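Local coordinates for hypothetical protein TT1561 (Thermus thermophilus, PDB 1UF3), which is of unknown function but belongs to the calcineurin-like metallophosphoesterase superfamily, binds calcium ions and is predicted to be a phosphoesterase, at residues Asp34-Lys45 with Leu64-Ala75. Sequence-based numbering, arbitrary orientation.
With CA (calcium ion), chain I; CA (calcium ion), chain S.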
ATOM      1  N   ASP A  34      -2.242   2.000  14.902  1.00 17.30           N
ATOM      2  CA  ASP A  34      -0.894   2.298  14.417  1.00 18.10           C
ATOM      3  C   ASP A  34       0.149   1.904  15.422  1.00 20.39           C
ATOM      4  O   ASP A  34       1.326   1.715  15.080  1.00 19.28           O
ATOM      5  CB  ASP A  34      -0.756   3.777  14.103  1.00 15.77           C
ATOM      6  CG  ASP A  34      -1.843   4.251  13.194  1.00 15.30           C
ATOM      7  OD1 ASP A  34      -2.036   3.603  12.135  1.00 12.83           O
ATOM      8  OD2 ASP A  34      -2.523   5.237  13.556  1.00 14.71           O
ATOM      9  N   ALA A  35      -0.287   1.784  16.673  1.00 17.91           N
ATOM     10  CA  ALA A  35       0.599   1.390  17.738  1.00 17.94           C
ATOM     11  C   ALA A  35      -0.183   0.725  18.885  1.00 19.53           C
ATOM     12  O   ALA A  35      -1.417   0.735  18.891  1.00 19.75           O
ATOM     13  CB  ALA A  35       1.340   2.578  18.233  1.00 14.73           C
ATOM     14  N   ILE A  36       0.549   0.144  19.832  1.00 17.56           N
ATOM     15  CA  ILE A  36      -0.049  -0.510  20.981  1.00 19.12           C
ATOM     16  C   ILE A  36       0.697  -0.007  22.202  1.00 18.64           C
ATOM     17  O   ILE A  36       1.926   0.139  22.178  1.00 19.91           O
ATOM     18  CB  ILE A  36       0.135  -2.048  20.934  1.00 19.55           C
ATOM     19  CG1 ILE A  36      -0.762  -2.664  19.866  1.00 21.26           C
ATOM     20  CG2 ILE A  36      -0.099  -2.635  22.317  1.00 24.01           C
ATOM     21  CD1 ILE A  36      -0.518  -4.155  19.596  1.00 21.02           C
ATOM     22  N   ALA A  37      -0.043   0.296  23.262  1.00 16.62           N
ATOM     23  CA  ALA A  37       0.570   0.734  24.501  1.00 17.93           C
ATOM     24  C   ALA A  37      -0.016  -0.174  25.572  1.00 20.36           C
ATOM     25  O   ALA A  37      -1.234  -0.339  25.656  1.00 19.85           O
ATOM     26  CB  ALA A  37       0.246   2.187  24.784  1.00 20.33           C
ATOM     27  N   LEU A  38       0.841  -0.783  26.381  1.00 22.52           N
ATOM     28  CA  LEU A  38       0.339  -1.698  27.398  1.00 23.16           C
ATOM     29  C   LEU A  38       0.991  -1.478  28.762  1.00 23.36           C
ATOM     30  O   LEU A  38       2.222  -1.468  28.905  1.00 21.98           O
ATOM     31  CB  LEU A  38       0.516  -3.138  26.900  1.00 24.51           C
ATOM     32  CG  LEU A  38      -0.106  -4.277  27.711  1.00 26.35           C
ATOM     33  CD1 LEU A  38      -0.212  -5.584  26.876  1.00 25.73           C
ATOM     34  CD2 LEU A  38       0.737  -4.450  28.939  1.00 26.61           C
ATOM     35  N   ILE A  39       0.129  -1.273  29.757  1.00 21.72           N
ATOM     36  CA  ILE A  39       0.529  -1.009  31.132  1.00 22.10           C
ATOM     37  C   ILE A  39       0.387  -2.277  31.972  1.00 22.13           C
ATOM     38  O   ILE A  39      -0.603  -2.981  31.836  1.00 21.78           O
ATOM     39  CB  ILE A  39      -0.380   0.088  31.764  1.00 21.68           C
ATOM     40  CG1 ILE A  39      -0.421   1.346  30.879  1.00 23.29           C
ATOM     41  CG2 ILE A  39       0.159   0.472  33.120  1.00 21.68           C
ATOM     42  CD1 ILE A  39       0.901   2.112  30.836  1.00 22.36           C
ATOM     43  N   GLY A  40       1.359  -2.558  32.845  1.00 23.69           N
ATOM     44  CA  GLY A  40       1.278  -3.756  33.679  1.00 25.52           C
ATOM     45  C   GLY A  40       0.110  -3.699  34.667  1.00 27.79           C
ATOM     46  O   GLY A  40      -0.670  -2.753  34.634  1.00 28.21           O
ATOM     47  N   ASN A  41      -0.037  -4.690  35.545  1.00 27.59           N
ATOM     48  CA  ASN A  41       0.848  -5.852  35.641  1.00 27.45           C
ATOM     49  C   ASN A  41       0.711  -6.741  34.422  1.00 24.37           C
ATOM     50  O   ASN A  41      -0.388  -7.149  34.065  1.00 26.08           O
ATOM     51  CB  ASN A  41       0.496  -6.698  36.887  1.00 28.19           C
ATOM     52  CG  ASN A  41       0.521  -5.897  38.171  1.00 28.65           C
ATOM     53  OD1 ASN A  41       1.560  -5.374  38.577  1.00 29.75           O
ATOM     54  ND2 ASN A  41      -0.635  -5.798  38.826  1.00 29.25           N
ATOM     55  N   LEU A  42       1.826  -7.043  33.765  1.00 24.81           N
ATOM     56  CA  LEU A  42       1.750  -7.930  32.615  1.00 23.74           C
ATOM     57  C   LEU A  42       1.445  -9.332  33.144  1.00 23.84           C
ATOM     58  O   LEU A  42       0.629 -10.058  32.587  1.00 22.82           O
ATOM     59  CB  LEU A  42       3.088  -7.985  31.868  1.00 24.99           C
ATOM     60  CG  LEU A  42       3.523  -6.825  30.957  1.00 26.72           C
ATOM     61  CD1 LEU A  42       3.704  -5.544  31.755  1.00 21.79           C
ATOM     62  CD2 LEU A  42       4.842  -7.222  30.277  1.00 24.71           C
HETATM   63  N   MSE A  43       2.116  -9.673  34.241  1.00 25.97           N
HETATM   64  CA  MSE A  43       2.032 -10.989  34.892  1.00 27.60           C
HETATM   65  C   MSE A  43       1.810 -10.847  36.393  1.00 27.62           C
HETATM   66  O   MSE A  43       2.162  -9.820  36.984  1.00 27.76           O
HETATM   67  CB  MSE A  43       3.378 -11.716  34.743  1.00 31.46           C
HETATM   68  CG  MSE A  43       3.697 -12.268  33.389  1.00 34.23           C
HETATM   69 SE   MSE A  43       2.635 -13.801  33.108  1.00 44.89          SE
HETATM   70  CE  MSE A  43       2.358 -13.586  31.196  1.00 38.47           C
ATOM     71  N   PRO A  44       1.251 -11.889  37.038  1.00 27.31           N
ATOM     72  CA  PRO A  44       1.029 -11.849  38.487  1.00 26.20           C
ATOM     73  C   PRO A  44       2.417 -12.060  39.082  1.00 28.36           C
ATOM     74  O   PRO A  44       3.306 -12.588  38.408  1.00 27.29           O
ATOM     75  CB  PRO A  44       0.149 -13.072  38.747  1.00 27.99           C
ATOM     76  CG  PRO A  44      -0.498 -13.339  37.428  1.00 29.23           C
ATOM     77  CD  PRO A  44       0.612 -13.071  36.444  1.00 26.02           C
ATOM     78  N   LYS A  45       2.609 -11.667  40.335  1.00 29.68           N
ATOM     79  CA  LYS A  45       3.896 -11.838  41.005  1.00 30.94           C
ATOM     80  C   LYS A  45       4.452 -13.268  40.839  1.00 31.91           C
ATOM     81  O   LYS A  45       5.648 -13.449  40.594  1.00 30.80           O
ATOM     82  CB  LYS A  45       3.741 -11.503  42.501  1.00 32.10           C
ATOM     83  CG  LYS A  45       4.943 -11.796  43.383  1.00 31.20           C
ATOM     84  CD  LYS A  45       6.137 -10.941  42.999  1.00 33.02           C
ATOM     85  CE  LYS A  45       7.365 -11.274  43.834  1.00 32.02           C
ATOM     86  NZ  LYS A  45       7.126 -11.027  45.286  1.00 32.34           N
ATOM     87  N   LEU A  64       3.658  -4.183  15.194  1.00 21.82           N
ATOM     88  CA  LEU A  64       3.332  -2.756  15.288  1.00 21.29           C
ATOM     89  C   LEU A  64       4.153  -2.105  16.392  1.00 19.37           C
ATOM     90  O   LEU A  64       4.533  -2.760  17.364  1.00 18.30           O
ATOM     91  CB  LEU A  64       1.841  -2.532  15.652  1.00 20.65           C
ATOM     92  CG  LEU A  64       0.652  -2.787  14.708  1.00 23.93           C
ATOM     93  CD1 LEU A  64      -0.646  -2.640  15.499  1.00 24.65           C
ATOM     94  CD2 LEU A  64       0.668  -1.803  13.509  1.00 25.17           C
ATOM     95  N   PRO A  65       4.443  -0.798  16.258  1.00 19.76           N
ATOM     96  CA  PRO A  65       5.209  -0.154  17.325  1.00 18.64           C
ATOM     97  C   PRO A  65       4.451  -0.497  18.608  1.00 19.03           C
ATOM     98  O   PRO A  65       3.221  -0.445  18.619  1.00 19.47           O
ATOM     99  CB  PRO A  65       5.105   1.326  16.975  1.00 17.45           C
ATOM    100  CG  PRO A  65       5.134   1.291  15.473  1.00 15.93           C
ATOM    101  CD  PRO A  65       4.183   0.140  15.147  1.00 17.31           C
ATOM    102  N   THR A  66       5.172  -0.843  19.671  1.00 18.26           N
ATOM    103  CA  THR A  66       4.533  -1.231  20.930  1.00 18.83           C
ATOM    104  C   THR A  66       5.355  -0.780  22.126  1.00 19.00           C
ATOM    105  O   THR A  66       6.570  -0.953  22.163  1.00 21.15           O
ATOM    106  CB  THR A  66       4.339  -2.769  20.983  1.00 16.41           C
ATOM    107  OG1 THR A  66       3.549  -3.174  19.864  1.00 16.42           O
ATOM    108  CG2 THR A  66       3.626  -3.211  22.267  1.00 16.26           C
ATOM    109  N   ALA A  67       4.695  -0.182  23.109  1.00 18.47           N
ATOM    110  CA  ALA A  67       5.412   0.264  24.287  1.00 16.71           C
ATOM    111  C   ALA A  67       4.712  -0.268  25.511  1.00 16.70           C
ATOM    112  O   ALA A  67       3.487  -0.365  25.549  1.00 15.42           O
ATOM    113  CB  ALA A  67       5.468   1.803  24.346  1.00 17.75           C
ATOM    114  N   TYR A  68       5.489  -0.585  26.532  1.00 19.17           N
ATOM    115  CA  TYR A  68       4.900  -1.097  27.753  1.00 18.73           C
ATOM    116  C   TYR A  68       5.757  -0.793  28.963  1.00 19.73           C
ATOM    117  O   TYR A  68       6.952  -0.466  28.835  1.00 20.77           O
ATOM    118  CB  TYR A  68       4.640  -2.627  27.631  1.00 17.73           C
ATOM    119  CG  TYR A  68       5.692  -3.408  26.846  1.00 19.86           C
ATOM    120  CD1 TYR A  68       5.467  -3.791  25.515  1.00 20.62           C
ATOM    121  CD2 TYR A  68       6.934  -3.710  27.414  1.00 19.25           C
ATOM    122  CE1 TYR A  68       6.480  -4.462  24.756  1.00 20.35           C
ATOM    123  CE2 TYR A  68       7.946  -4.371  26.670  1.00 20.33           C
ATOM    124  CZ  TYR A  68       7.710  -4.731  25.349  1.00 18.99           C
ATOM    125  OH  TYR A  68       8.740  -5.280  24.610  1.00 21.25           O
ATOM    126  N   VAL A  69       5.126  -0.820  30.139  1.00 19.43           N
ATOM    127  CA  VAL A  69       5.835  -0.626  31.397  1.00 19.18           C
ATOM    128  C   VAL A  69       5.296  -1.724  32.331  1.00 19.52           C
ATOM    129  O   VAL A  69       4.168  -2.209  32.172  1.00 18.77           O
ATOM    130  CB  VAL A  69       5.617   0.773  32.018  1.00 20.71           C
ATOM    131  CG1 VAL A  69       6.079   1.846  31.047  1.00 23.89           C
ATOM    132  CG2 VAL A  69       4.168   0.967  32.400  1.00 17.72           C
ATOM    133  N   PRO A  70       6.110  -2.148  33.293  1.00 19.57           N
ATOM    134  CA  PRO A  70       5.673  -3.199  34.214  1.00 20.79           C
ATOM    135  C   PRO A  70       4.803  -2.647  35.348  1.00 22.33           C
ATOM    136  O   PRO A  70       4.758  -1.426  35.579  1.00 22.58           O
ATOM    137  CB  PRO A  70       6.994  -3.760  34.712  1.00 16.05           C
ATOM    138  CG  PRO A  70       7.834  -2.497  34.843  1.00 17.46           C
ATOM    139  CD  PRO A  70       7.489  -1.699  33.597  1.00 16.25           C
ATOM    140  N   GLY A  71       4.110  -3.548  36.043  1.00 24.03           N
ATOM    141  CA  GLY A  71       3.273  -3.142  37.164  1.00 24.19           C
ATOM    142  C   GLY A  71       3.931  -3.476  38.494  1.00 25.79           C
ATOM    143  O   GLY A  71       5.050  -4.007  38.524  1.00 26.99           O
ATOM    144  N   PRO A  72       3.266  -3.178  39.623  1.00 24.96           N
ATOM    145  CA  PRO A  72       3.849  -3.473  40.938  1.00 24.72           C
ATOM    146  C   PRO A  72       4.153  -4.965  41.170  1.00 22.77           C
ATOM    147  O   PRO A  72       5.028  -5.298  41.941  1.00 23.32           O
ATOM    148  CB  PRO A  72       2.796  -2.929  41.921  1.00 25.57           C
ATOM    149  CG  PRO A  72       2.087  -1.841  41.092  1.00 23.93           C
ATOM    150  CD  PRO A  72       1.968  -2.492  39.753  1.00 23.21           C
ATOM    151  N   GLN A  73       3.442  -5.851  40.494  1.00 24.98           N
ATOM    152  CA  GLN A  73       3.667  -7.285  40.656  1.00 27.67           C
ATOM    153  C   GLN A  73       4.668  -7.974  39.682  1.00 28.74           C
ATOM    154  O   GLN A  73       4.945  -9.171  39.812  1.00 25.90           O
ATOM    155  CB  GLN A  73       2.320  -8.006  40.597  1.00 28.71           C
ATOM    156  CG  GLN A  73       1.448  -7.788  41.833  1.00 31.11           C
ATOM    157  CD  GLN A  73       0.177  -8.619  41.783  1.00 32.00           C
ATOM    158  OE1 GLN A  73       0.234  -9.821  41.540  1.00 33.06           O
ATOM    159  NE2 GLN A  73      -0.973  -7.981  42.003  1.00 32.43           N
ATOM    160  N   ASP A  74       5.210  -7.222  38.724  1.00 28.56           N
ATOM    161  CA  ASP A  74       6.153  -7.777  37.748  1.00 28.51           C
ATOM    162  C   ASP A  74       7.562  -7.871  38.335  1.00 28.80           C
ATOM    163  O   ASP A  74       8.524  -7.326  37.778  1.00 28.51           O
ATOM    164  CB  ASP A  74       6.160  -6.907  36.474  1.00 25.96           C
ATOM    165  CG  ASP A  74       4.911  -7.080  35.647  1.00 26.39           C
ATOM    166  OD1 ASP A  74       4.620  -8.225  35.221  1.00 27.09           O
ATOM    167  OD2 ASP A  74       4.203  -6.075  35.414  1.00 26.89           O
ATOM    168  N   ALA A  75       7.686  -8.580  39.457  1.00 28.62           N
ATOM    169  CA  ALA A  75       8.969  -8.721  40.137  1.00 26.76           C
ATOM    170  C   ALA A  75       9.446 -10.180  40.292  1.00 26.65           C
ATOM    171  O   ALA A  75       8.647 -11.128  40.256  1.00 27.06           O
ATOM    172  CB  ALA A  75       8.886  -8.029  41.513  1.00 26.34           C
TER
HETATM  173 CA    CA I 901       7.672 -13.052  39.346  1.00 29.86          CA
HETATM  174 CA    CA S 914      -3.418   2.728  10.699  1.00 31.69          CA
HETATM  175  O   HOH W   1      -0.867  -4.525  41.716  1.00 38.82           O
HETATM  176  O   HOH W   2       5.954 -11.824  38.038  1.00 22.15           O
HETATM  177  O   HOH W   3       9.115 -12.413  37.355  1.00 26.08           O
HETATM  178  O   HOH W   4       9.583 -14.612  39.537  1.00 24.32           O
HETATM  179  O   HOH W   5       8.348 -14.451  41.677  1.00 31.71           O
HETATM  180  O   HOH W   6      -1.980   3.593   8.874  1.00 26.38           O
HETATM  181  O   HOH W   7      -3.969   1.127   9.034  1.00 43.22           O
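I39 and V69 lie side by side on one face of two neighbouring parallel strands within a larger mixed sheet, I39 CD1 resting 3.8 Å from V69 CG2, with A37 and A67 on the same face. I36 with T66 and L38 with Y68 occupy the other face; there I36 CG2 runs alongside the T66 methyl CG2 at 3.8 Å. The axes of strands 35-39 and 66-69 diverge by only 7°, and the backbone bonds alternate as a parallel register requires: P65 O accepts from I36 N, I36 O from A67 N, A67 O from L38 N and L38 O from V69 N. A weak bond from G40 N to V69 O ends the ladder.

Beyond the strands, a chi1 of -73° sets D74 CG beside its own backbone N and brings the carboxylate up to two N-H groups, L42 N on OD2 and M43 N on OD1, both at 3.1 Å and through syn lone pairs. The anti lone pair of OD2 takes G71 N at 2.6 Å in an almost straight bond, while Y52 OH also bonds OD1. An asparagine here would probably leave at least one of these backbone N-H groups without its acceptor. N41 OD1 accepts Q73 N at 2.7 Å, although the donor stands 41° out of the amide plane. In return, Q73 OE1 takes K45 N on a lone pair lying in its amide plane. At this end, K45 O and A75 O bind one calcium ion at 2.4 and 2.3 Å, together with A47 O.

Joined through helix 49-59, the strands make a beta-alpha-beta unit; the loops following their C-terminal ends meet over G40-K45 and G71-A75, as is characteristic of the alpha/beta core of calcineurin-like metallophosphoesterases.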